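PDB 2RFF: putative nucleotidyltransferase from Sulfolobus solfataricus P2, which probably transfers a nucleotide from a nucleoside triphosphate to an acceptor not yet identified. Local coordinates for residues Phe57-Ile62 and Tyr84-Glu89; Glu34-Phe39 and Leu100-Glu105; Lys20-Glu25 and Phe77-Val82. One frame throughout, in Å; residues are numbered along the deposited sequence.

Contact 1: Phe57-Ile62 and Tyr84-Glu89; sequences FVFKGI and YIVLDE
F57 pairs with V86 in a parallel bridge, its main chain gripped by the residues on both sides of the valine: F57 N binds I85 O at 2.9 Å, and F57 O receives L87 N. One step on, F59 N donates to L87 O and F59 O accepts from E89 N, just past the strand. On the face that carries F57, F59 and V86, the valine serves two neighbours with a single methyl: V86 CG1 lies 3.7 Å from F59 CE1 and touches I62 CD1, the isoleucine and valine side chains crossing at about a right angle. Farther back, F57 CE2 meets Y84 CB at 3.8 Å.

Beyond F59 the chain turns, and the acid D88 holds the turn. Its CG stands anti to the backbone N (chi1 -175°), which lets OD1 accept I62 N at 3.0 Å from the anti side of the carboxylate, while OD2 takes the N-H of G90.

These strands are the two ends of a beta-alpha-beta unit, with helix 67-74 as the connection. Its M73 and V74 pack on F59 and V86, R70 donates a hydrogen bond to the carbonyl of I62, helix 6-29 presses V26 onto both phenylalanines, and strand 33-39 flanks V58.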
loop_
_atom_site.group_PDB
_atom_site.type_symbol
_atom_site.label_atom_id
_atom_site.label_comp_id
_atom_site.label_asym_id
_atom_site.label_seq_id
_atom_site.Cartn_x
_atom_site.Cartn_y
_atom_site.Cartn_z
ATOM N N PHE A 57 3.523 -3.395 -1.859
ATOM C CA PHE A 57 4.758 -3.457 -1.080
ATOM C C PHE A 57 5.897 -3.730 -2.074
ATOM O O PHE A 57 5.826 -4.717 -2.817
ATOM C CB PHE A 57 4.698 -4.580 -0.059
ATOM C CG PHE A 57 3.625 -4.459 0.943
ATOM C CD1 PHE A 57 3.865 -3.759 2.094
ATOM C CD2 PHE A 57 2.400 -5.053 0.748
ATOM C CE1 PHE A 57 2.919 -3.659 3.074
ATOM C CE2 PHE A 57 1.423 -4.971 1.758
ATOM C CZ PHE A 57 1.677 -4.263 2.893
ATOM N N VAL A 58 6.950 -2.936 -1.997
ATOM C CA VAL A 58 8.103 -3.028 -2.934
ATOM C C VAL A 58 9.349 -3.326 -2.112
ATOM O O VAL A 58 9.715 -2.534 -1.269
ATOM C CB VAL A 58 8.336 -1.786 -3.834
ATOM C CG1 VAL A 58 9.520 -1.997 -4.844
ATOM C CG2 VAL A 58 7.061 -1.476 -4.561
ATOM N N PHE A 59 9.929 -4.507 -2.324
ATOM C CA PHE A 59 11.095 -4.996 -1.588
ATOM C C PHE A 59 12.308 -5.093 -2.468
ATOM O O PHE A 59 12.179 -5.365 -3.635
ATOM C CB PHE A 59 10.874 -6.420 -1.048
ATOM C CG PHE A 59 9.791 -6.549 0.007
ATOM C CD1 PHE A 59 8.465 -6.693 -0.344
ATOM C CD2 PHE A 59 10.116 -6.652 1.369
ATOM C CE1 PHE A 59 7.453 -6.890 0.660
ATOM C CE2 PHE A 59 9.127 -6.804 2.360
ATOM C CZ PHE A 59 7.806 -6.933 1.995
ATOM N N LYS A 60 13.478 -4.895 -1.878
ATOM C CA LYS A 60 14.738 -5.138 -2.593
ATOM C C LYS A 60 15.092 -6.617 -2.497
ATOM O O LYS A 60 14.805 -7.255 -1.505
ATOM C CB LYS A 60 15.879 -4.296 -1.999
ATOM C CG LYS A 60 15.571 -2.824 -2.093
ATOM C CD LYS A 60 16.767 -1.898 -1.983
ATOM C CE LYS A 60 17.134 -1.540 -0.580
ATOM N NZ LYS A 60 18.246 -0.486 -0.567
ATOM N N GLY A 61 15.674 -7.160 -3.563
ATOM C CA GLY A 61 16.232 -8.506 -3.576
ATOM C C GLY A 61 15.288 -9.692 -3.511
ATOM O O GLY A 61 15.677 -10.745 -2.987
ATOM N N ILE A 62 14.064 -9.554 -4.018
ATOM C CA ILE A 62 13.091 -10.683 -4.026
ATOM C C ILE A 62 12.713 -11.134 -5.438
ATOM O O ILE A 62 11.726 -11.819 -5.606
ATOM C CB ILE A 62 11.812 -10.377 -3.176
ATOM C CG1 ILE A 62 10.996 -9.230 -3.775
ATOM C CG2 ILE A 62 12.209 -10.036 -1.745
ATOM C CD1 ILE A 62 9.538 -9.199 -3.304
ATOM N N TYR A 84 -3.623 -6.378 -1.542
ATOM C CA TYR A 84 -2.215 -6.040 -1.745
ATOM C C TYR A 84 -1.530 -6.770 -2.889
ATOM O O TYR A 84 -2.016 -7.782 -3.387
ATOM C CB TYR A 84 -1.470 -6.309 -0.391
ATOM C CG TYR A 84 -1.337 -7.769 -0.090
ATOM C CD1 TYR A 84 -2.339 -8.449 0.589
ATOM C CD2 TYR A 84 -0.236 -8.504 -0.551
ATOM C CE1 TYR A 84 -2.232 -9.820 0.833
ATOM C CE2 TYR A 84 -0.126 -9.871 -0.320
ATOM C CZ TYR A 84 -1.121 -10.518 0.391
ATOM O OH TYR A 84 -1.008 -11.868 0.609
ATOM N N ILE A 85 -0.373 -6.245 -3.234
ATOM C CA ILE A 85 0.559 -6.884 -4.176
ATOM C C ILE A 85 1.967 -6.739 -3.562
ATOM O O ILE A 85 2.261 -5.707 -2.954
ATOM C CB ILE A 85 0.586 -6.238 -5.586
ATOM C CG1 ILE A 85 -0.785 -6.434 -6.243
ATOM C CG2 ILE A 85 1.692 -6.842 -6.522
ATOM C CD1 ILE A 85 -0.940 -5.721 -7.546
ATOM N N VAL A 86 2.821 -7.748 -3.758
ATOM C CA VAL A 86 4.206 -7.700 -3.344
ATOM C C VAL A 86 5.061 -7.811 -4.624
ATOM O O VAL A 86 4.937 -8.788 -5.369
ATOM C CB VAL A 86 4.583 -8.850 -2.395
ATOM C CG1 VAL A 86 6.101 -8.895 -2.111
ATOM C CG2 VAL A 86 3.805 -8.790 -1.042
ATOM N N LEU A 87 5.961 -6.856 -4.816
ATOM C CA LEU A 87 6.837 -6.783 -6.005
ATOM C C LEU A 87 8.256 -6.478 -5.596
ATOM O O LEU A 87 8.521 -5.911 -4.544
ATOM C CB LEU A 87 6.403 -5.733 -7.067
ATOM C CG LEU A 87 5.025 -5.962 -7.697
ATOM C CD1 LEU A 87 4.720 -4.839 -8.682
ATOM C CD2 LEU A 87 4.923 -7.347 -8.377
ATOM N N ASP A 88 9.169 -6.894 -6.452
ATOM C CA ASP A 88 10.566 -6.502 -6.348
ATOM C C ASP A 88 10.697 -5.079 -6.906
ATOM O O ASP A 88 9.883 -4.638 -7.745
ATOM C CB ASP A 88 11.413 -7.444 -7.221
ATOM C CG ASP A 88 12.871 -7.211 -7.086
ATOM O OD1 ASP A 88 13.479 -7.509 -6.065
ATOM O OD2 ASP A 88 13.492 -6.719 -8.051
ATOM N N GLU A 89 11.741 -4.386 -6.445
ATOM C CA GLU A 89 12.159 -3.052 -6.944
ATOM C C GLU A 89 12.134 -2.913 -8.489
ATOM O O GLU A 89 11.692 -1.896 -9.057
ATOM C CB GLU A 89 13.573 -2.744 -6.390
ATOM C CG GLU A 89 14.689 -3.744 -6.814
ATOM C CD GLU A 89 15.936 -3.768 -5.908
ATOM O OE1 GLU A 89 16.250 -2.739 -5.251
ATOM O OE2 GLU A 89 16.597 -4.851 -5.861
#

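Contact 2: Glu34-Phe39 and Leu100-Glu105; sequences EEVYIF and LFWKRE. With EDO (1,2-ethanediol), chain B.
V36 and W102 form the hydrogen-bonded pair at the heart of this antiparallel pairing, and a classic beta bulge interrupts it there. F101 and W102 both face V36, so V36 O accepts two N-H groups, F101 N at 2.8 Å and W102 N at 3.1 Å. The bulge shifts the register by one residue, bringing Y37 opposite L100.

The apolar part is close-fitting. I38 CD1 sits over one face of the F101 ring, 4.0 Å from its centroid, in a CH-pi contact. On the other side of the sheet L100 CD1 lies over the Y37 face in the same manner; with the leucine's CG anti to its nitrogen (chi1 -174°) and chi2 at 72°, that methyl is carried above the ring.

Toward E105 the contact becomes polar and more open. K103 runs beside E35, then bends at its last torsion to place NZ 2.7 Å from E34 OE2 and 2.7 Å from E35 OE2, each met on its anti lone pair. Y37 OH donates to E35 OE1, and K92 adds a salt bridge there. Exposed E105 accepts a hydrogen bond from an ethanediol, probably a crystallisation additive.

Strand 33-39 thus lies between strands 98-103 and 53-59, while helix 6-29 backs the V36 face through V23, L16, A19 and A27.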
loop_
_atom_site.group_PDB
_atom_site.type_symbol
_atom_site.label_atom_id
_atom_site.label_comp_id
_atom_site.label_asym_id
_atom_site.label_seq_id
_atom_site.Cartn_x
_atom_site.Cartn_y
_atom_site.Cartn_z
ATOM N N GLU A 34 11.410 -1.363 0.737
ATOM C CA GLU A 34 11.970 -0.104 0.245
ATOM C C GLU A 34 10.949 0.984 -0.006
ATOM O O GLU A 34 11.218 2.158 0.259
ATOM C CB GLU A 34 12.854 -0.361 -0.989
ATOM C CG GLU A 34 13.402 0.857 -1.664
ATOM C CD GLU A 34 14.201 1.799 -0.750
ATOM O OE1 GLU A 34 14.722 1.368 0.291
ATOM O OE2 GLU A 34 14.339 2.993 -1.123
ATOM N N GLU A 35 9.818 0.615 -0.581
ATOM C CA GLU A 35 8.760 1.553 -0.927
ATOM C C GLU A 35 7.425 0.876 -0.751
ATOM O O GLU A 35 7.321 -0.347 -0.895
ATOM C CB GLU A 35 8.850 2.032 -2.393
ATOM C CG GLU A 35 10.042 2.934 -2.696
ATOM C CD GLU A 35 10.345 3.198 -4.143
ATOM O OE1 GLU A 35 9.665 2.719 -5.070
ATOM O OE2 GLU A 35 11.295 3.954 -4.348
ATOM N N VAL A 36 6.427 1.699 -0.456
ATOM C CA VAL A 36 5.041 1.249 -0.467
ATOM C C VAL A 36 4.245 2.272 -1.257
ATOM O O VAL A 36 4.420 3.483 -1.081
ATOM C CB VAL A 36 4.445 1.058 0.935
ATOM C CG1 VAL A 36 2.916 0.700 0.934
ATOM C CG2 VAL A 36 5.214 0.008 1.689
ATOM N N TYR A 37 3.353 1.769 -2.090
ATOM C CA TYR A 37 2.442 2.606 -2.854
ATOM C C TYR A 37 0.993 2.229 -2.499
ATOM O O TYR A 37 0.688 1.080 -2.122
ATOM C CB TYR A 37 2.662 2.426 -4.357
ATOM C CG TYR A 37 4.002 2.867 -4.867
ATOM C CD1 TYR A 37 5.124 2.051 -4.734
ATOM C CD2 TYR A 37 4.164 4.119 -5.481
ATOM C CE1 TYR A 37 6.389 2.447 -5.275
ATOM C CE2 TYR A 37 5.411 4.516 -5.989
ATOM C CZ TYR A 37 6.519 3.679 -5.820
ATOM O OH TYR A 37 7.758 3.994 -6.288
ATOM N N ILE A 38 0.116 3.222 -2.640
ATOM C CA ILE A 38 -1.316 2.993 -2.705
ATOM C C ILE A 38 -1.652 2.935 -4.210
ATOM O O ILE A 38 -1.163 3.763 -5.007
ATOM C CB ILE A 38 -2.146 4.094 -2.022
ATOM C CG1 ILE A 38 -1.672 4.299 -0.587
ATOM C CG2 ILE A 38 -3.651 3.760 -2.127
ATOM C CD1 ILE A 38 -1.581 3.030 0.259
ATOM N N PHE A 39 -2.364 1.899 -4.633
ATOM C CA PHE A 39 -2.863 1.787 -5.987
ATOM C C PHE A 39 -4.371 1.631 -5.942
ATOM O O PHE A 39 -4.984 1.748 -4.874
ATOM C CB PHE A 39 -2.133 0.685 -6.790
ATOM C CG PHE A 39 -2.422 -0.750 -6.364
ATOM C CD1 PHE A 39 -1.724 -1.339 -5.333
ATOM C CD2 PHE A 39 -3.305 -1.535 -7.087
ATOM C CE1 PHE A 39 -1.978 -2.686 -4.955
ATOM C CE2 PHE A 39 -3.530 -2.877 -6.755
ATOM C CZ PHE A 39 -2.877 -3.453 -5.687
ATOM N N LEU A 100 2.964 7.215 -4.125
ATOM C CA LEU A 100 3.997 6.872 -3.164
ATOM C C LEU A 100 3.482 7.196 -1.741
ATOM O O LEU A 100 3.111 8.309 -1.397
ATOM C CB LEU A 100 5.322 7.558 -3.491
ATOM C CG LEU A 100 6.513 7.161 -2.618
ATOM C CD1 LEU A 100 7.000 5.765 -2.908
ATOM C CD2 LEU A 100 7.672 8.163 -2.816
ATOM N N PHE A 101 3.497 6.166 -0.915
ATOM C CA PHE A 101 2.958 6.242 0.427
ATOM C C PHE A 101 4.077 6.301 1.450
ATOM O O PHE A 101 3.956 7.004 2.450
ATOM C CB PHE A 101 2.071 5.008 0.658
ATOM C CG PHE A 101 1.288 5.004 1.958
ATOM C CD1 PHE A 101 0.271 5.935 2.143
ATOM C CD2 PHE A 101 1.522 4.026 2.928
ATOM C CE1 PHE A 101 -0.482 5.901 3.308
ATOM C CE2 PHE A 101 0.773 4.007 4.116
ATOM C CZ PHE A 101 -0.214 4.957 4.315
ATOM N N TRP A 102 5.125 5.515 1.219
ATOM C CA TRP A 102 6.232 5.389 2.129
ATOM C C TRP A 102 7.459 4.973 1.331
ATOM O O TRP A 102 7.370 4.277 0.297
ATOM C CB TRP A 102 5.872 4.338 3.196
ATOM C CG TRP A 102 6.951 3.990 4.198
ATOM C CD1 TRP A 102 7.130 4.528 5.435
ATOM C CD2 TRP A 102 8.013 3.047 4.019
ATOM N NE1 TRP A 102 8.217 3.954 6.067
ATOM C CE2 TRP A 102 8.793 3.056 5.202
ATOM C CE3 TRP A 102 8.391 2.188 2.965
ATOM C CZ2 TRP A 102 9.920 2.222 5.372
ATOM C CZ3 TRP A 102 9.528 1.378 3.115
ATOM C CH2 TRP A 102 10.272 1.395 4.318
ATOM N N LYS A 103 8.599 5.432 1.812
ATOM C CA LYS A 103 9.894 5.037 1.251
ATOM C C LYS A 103 10.870 4.996 2.424
ATOM O O LYS A 103 10.838 5.860 3.285
ATOM C CB LYS A 103 10.362 5.975 0.149
ATOM C CG LYS A 103 11.678 5.560 -0.480
ATOM C CD LYS A 103 11.904 6.361 -1.715
ATOM C CE LYS A 103 13.258 6.125 -2.321
ATOM N NZ LYS A 103 13.402 4.778 -2.860
ATOM N N ARG A 104 11.740 3.996 2.458
ATOM C CA ARG A 104 12.677 3.894 3.556
ATOM C C ARG A 104 13.408 5.226 3.861
ATOM O O ARG A 104 13.425 5.628 5.034
ATOM C CB ARG A 104 13.669 2.750 3.311
ATOM C CG ARG A 104 14.697 2.514 4.392
ATOM C CD ARG A 104 14.115 1.925 5.633
ATOM N NE ARG A 104 13.606 0.566 5.439
ATOM C CZ ARG A 104 12.879 -0.125 6.334
ATOM N NH1 ARG A 104 12.531 0.399 7.489
ATOM N NH2 ARG A 104 12.472 -1.349 6.031
ATOM N N GLU A 105 13.905 5.904 2.824
ATOM C CA GLU A 105 14.683 7.147 2.953
ATOM C C GLU A 105 13.808 8.403 3.145
ATOM O O GLU A 105 14.344 9.484 3.389
ATOM C CB GLU A 105 15.641 7.325 1.783
ATOM C CG GLU A 105 16.653 6.172 1.638
ATOM C CD GLU A 105 16.131 4.933 0.902
ATOM O OE1 GLU A 105 14.935 4.887 0.505
ATOM O OE2 GLU A 105 16.949 4.003 0.702
HETATM C C1 EDO B . 19.745 4.047 2.901
HETATM O O1 EDO B . 19.496 3.834 1.505
HETATM C C2 EDO B . 18.567 3.488 3.691
HETATM O O2 EDO B . 18.578 2.065 3.770
#

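Contact 3: Lys20-Glu25 and Phe77-Val82; sequences KEIVEE and FIRGNV
The guanidinium of R79 lies with one face against I22, whose CG1 stands 3.5 Å above its plane, off-centre, while the carboxylates of E25 and E21 approach its edge. This salt-bridge network ties helix 6-29 to the loop that closes the beta-alpha-beta crossover before strand 82-88. E25 is gripped end-on, R79 NH1 to E25 OE1 at 3.0 Å and R79 NH2 to E25 OE2 at 3.2 Å. The two flat groups are tilted 26° apart, and both oxygens are met from above the carboxylate plane. E21 comes in across the arginine, its OE1 taking a longer bond from NH2. The F77 ring has E25 OE1 at its edge, and E25 CB approaches F77 CD1 at 3.6 Å.

The side chain of R79 bends at chi2 (-77°), which folds the group back to its own loop, where R79 NH1 also donates to F77 O. A leucine in its place would probably leave E21 and E25 without their positive partner and the F77 carbonyl without this donor.

Beneath the charges, I22 reaches tip to tip toward V82 and touches I78, so the apolar side of the helix turn meets the loop. A water accepts from R79 NE at 3.0 Å and donates a weak bond to E21 OE1.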
loop_
_atom_site.group_PDB
_atom_site.type_symbol
_atom_site.label_atom_id
_atom_site.label_comp_id
_atom_site.label_asym_id
_atom_site.label_seq_id
_atom_site.Cartn_x
_atom_site.Cartn_y
_atom_site.Cartn_z
ATOM N N LYS A 20 -1.096 2.891 7.019
ATOM C CA LYS A 20 0.077 3.338 7.794
ATOM C C LYS A 20 0.455 2.318 8.866
ATOM O O LYS A 20 1.617 1.961 8.990
ATOM C CB LYS A 20 -0.118 4.724 8.435
ATOM C CG LYS A 20 0.994 5.159 9.437
ATOM C CD LYS A 20 0.791 6.548 9.979
ATOM C CE LYS A 20 1.779 6.893 11.105
ATOM N NZ LYS A 20 3.218 6.936 10.695
ATOM N N GLU A 21 -0.529 1.863 9.663
ATOM C CA GLU A 21 -0.284 0.869 10.711
ATOM C C GLU A 21 0.318 -0.414 10.128
ATOM O O GLU A 21 1.287 -0.955 10.660
ATOM C CB GLU A 21 -1.564 0.487 11.429
ATOM C CG GLU A 21 -2.225 1.527 12.270
ATOM C CD GLU A 21 -3.519 0.992 12.946
ATOM O OE1 GLU A 21 -3.624 -0.229 13.277
ATOM O OE2 GLU A 21 -4.435 1.804 13.159
ATOM N N ILE A 22 -0.258 -0.892 9.025
ATOM C CA ILE A 22 0.231 -2.111 8.385
ATOM C C ILE A 22 1.670 -1.903 7.913
ATOM O O ILE A 22 2.512 -2.773 8.145
ATOM C CB ILE A 22 -0.690 -2.542 7.195
ATOM C CG1 ILE A 22 -2.069 -2.991 7.743
ATOM C CG2 ILE A 22 -0.050 -3.676 6.350
ATOM C CD1 ILE A 22 -3.152 -3.196 6.681
ATOM N N VAL A 23 1.927 -0.761 7.260
ATOM C CA VAL A 23 3.292 -0.458 6.713
ATOM C C VAL A 23 4.317 -0.336 7.850
ATOM O O VAL A 23 5.436 -0.813 7.723
ATOM C CB VAL A 23 3.294 0.781 5.801
ATOM C CG1 VAL A 23 4.735 1.177 5.463
ATOM C CG2 VAL A 23 2.417 0.472 4.548
ATOM N N GLU A 24 3.931 0.288 8.960
ATOM C CA GLU A 24 4.832 0.389 10.129
ATOM C C GLU A 24 5.312 -0.974 10.590
ATOM O O GLU A 24 6.487 -1.164 10.863
ATOM C CB GLU A 24 4.130 1.091 11.313
ATOM C CG GLU A 24 4.029 2.563 11.077
ATOM C CD GLU A 24 3.292 3.341 12.147
ATOM O OE1 GLU A 24 2.360 2.787 12.799
ATOM O OE2 GLU A 24 3.658 4.547 12.296
ATOM N N GLU A 25 4.397 -1.925 10.618
ATOM C CA GLU A 25 4.710 -3.267 11.059
ATOM C C GLU A 25 5.598 -3.988 10.061
ATOM O O GLU A 25 6.601 -4.573 10.430
ATOM C CB GLU A 25 3.438 -4.080 11.316
ATOM C CG GLU A 25 2.620 -3.507 12.445
ATOM C CD GLU A 25 1.307 -4.189 12.617
ATOM O OE1 GLU A 25 1.061 -5.251 12.032
ATOM O OE2 GLU A 25 0.486 -3.656 13.372
ATOM N N PHE A 77 0.192 -9.599 8.383
ATOM C CA PHE A 77 0.029 -8.202 8.724
ATOM C C PHE A 77 -1.232 -7.591 8.138
ATOM O O PHE A 77 -1.600 -6.490 8.532
ATOM C CB PHE A 77 1.218 -7.395 8.187
ATOM C CG PHE A 77 2.554 -7.838 8.727
ATOM C CD1 PHE A 77 3.070 -7.318 9.902
ATOM C CD2 PHE A 77 3.333 -8.732 8.008
ATOM C CE1 PHE A 77 4.335 -7.726 10.383
ATOM C CE2 PHE A 77 4.574 -9.150 8.470
ATOM C CZ PHE A 77 5.082 -8.635 9.667
ATOM N N ILE A 78 -1.882 -8.281 7.198
ATOM C CA ILE A 78 -3.018 -7.731 6.489
ATOM C C ILE A 78 -4.284 -7.937 7.302
ATOM O O ILE A 78 -4.528 -9.046 7.814
ATOM C CB ILE A 78 -3.179 -8.357 5.078
ATOM C CG1 ILE A 78 -1.919 -8.190 4.233
ATOM C CG2 ILE A 78 -4.390 -7.771 4.298
ATOM C CD1 ILE A 78 -1.415 -6.720 4.028
ATOM N N ARG A 79 -5.050 -6.862 7.460
ATOM C CA ARG A 79 -6.365 -6.881 8.136
ATOM C C ARG A 79 -7.201 -5.733 7.615
ATOM O O ARG A 79 -6.674 -4.843 6.943
ATOM C CB ARG A 79 -6.293 -6.824 9.661
ATOM C CG ARG A 79 -5.785 -5.544 10.254
ATOM C CD ARG A 79 -4.313 -5.410 10.159
ATOM N NE ARG A 79 -3.902 -4.352 11.070
ATOM C CZ ARG A 79 -2.653 -4.088 11.423
ATOM N NH1 ARG A 79 -1.629 -4.766 10.905
ATOM N NH2 ARG A 79 -2.433 -3.096 12.288
ATOM N N GLY A 80 -8.497 -5.785 7.869
ATOM C CA GLY A 80 -9.417 -4.775 7.384
ATOM C C GLY A 80 -9.715 -4.950 5.906
ATOM O O GLY A 80 -9.351 -5.951 5.318
ATOM N N ASN A 81 -10.303 -3.925 5.302
ATOM C CA ASN A 81 -10.758 -3.963 3.928
ATOM C C ASN A 81 -9.575 -3.536 3.040
ATOM O O ASN A 81 -9.543 -2.416 2.521
ATOM C CB ASN A 81 -11.938 -2.992 3.824
ATOM C CG ASN A 81 -12.653 -3.108 2.555
ATOM O OD1 ASN A 81 -12.661 -4.178 1.958
ATOM N ND2 ASN A 81 -13.303 -2.016 2.123
ATOM N N VAL A 82 -8.612 -4.451 2.936
ATOM C CA VAL A 82 -7.313 -4.211 2.315
ATOM C C VAL A 82 -6.969 -5.324 1.343
ATOM O O VAL A 82 -7.184 -6.487 1.598
ATOM C CB VAL A 82 -6.181 -4.170 3.431
ATOM C CG1 VAL A 82 -4.765 -4.120 2.792
ATOM C CG2 VAL A 82 -6.357 -2.956 4.335
HETATM O O HOH W 1 -5.796 -2.701 12.768
#

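The three contacts illustrate how a small mixed sheet is joined strand to strand and to helix 6-29. Contacts 1 and 2, their centres about 11 Å apart, share the sheet directly, since strands 53-59 and 33-39 are neighbours: V58 N lies 2.8 Å from E35 O, and V58 O lies 2.9 Å from E34 N, both probable hydrogen bonds. Contact 3 sets helix 6-29 against the same core. It meets contact 1 where F57 CZ lies 3.9 Å from I22 CG2, and contact 2 where V36 CG1 lies 3.7 Å from V23 CG2. No nucleotide or metal accompanies these contacts, and the ethanediol at E105 is probably from the crystallisation liquor.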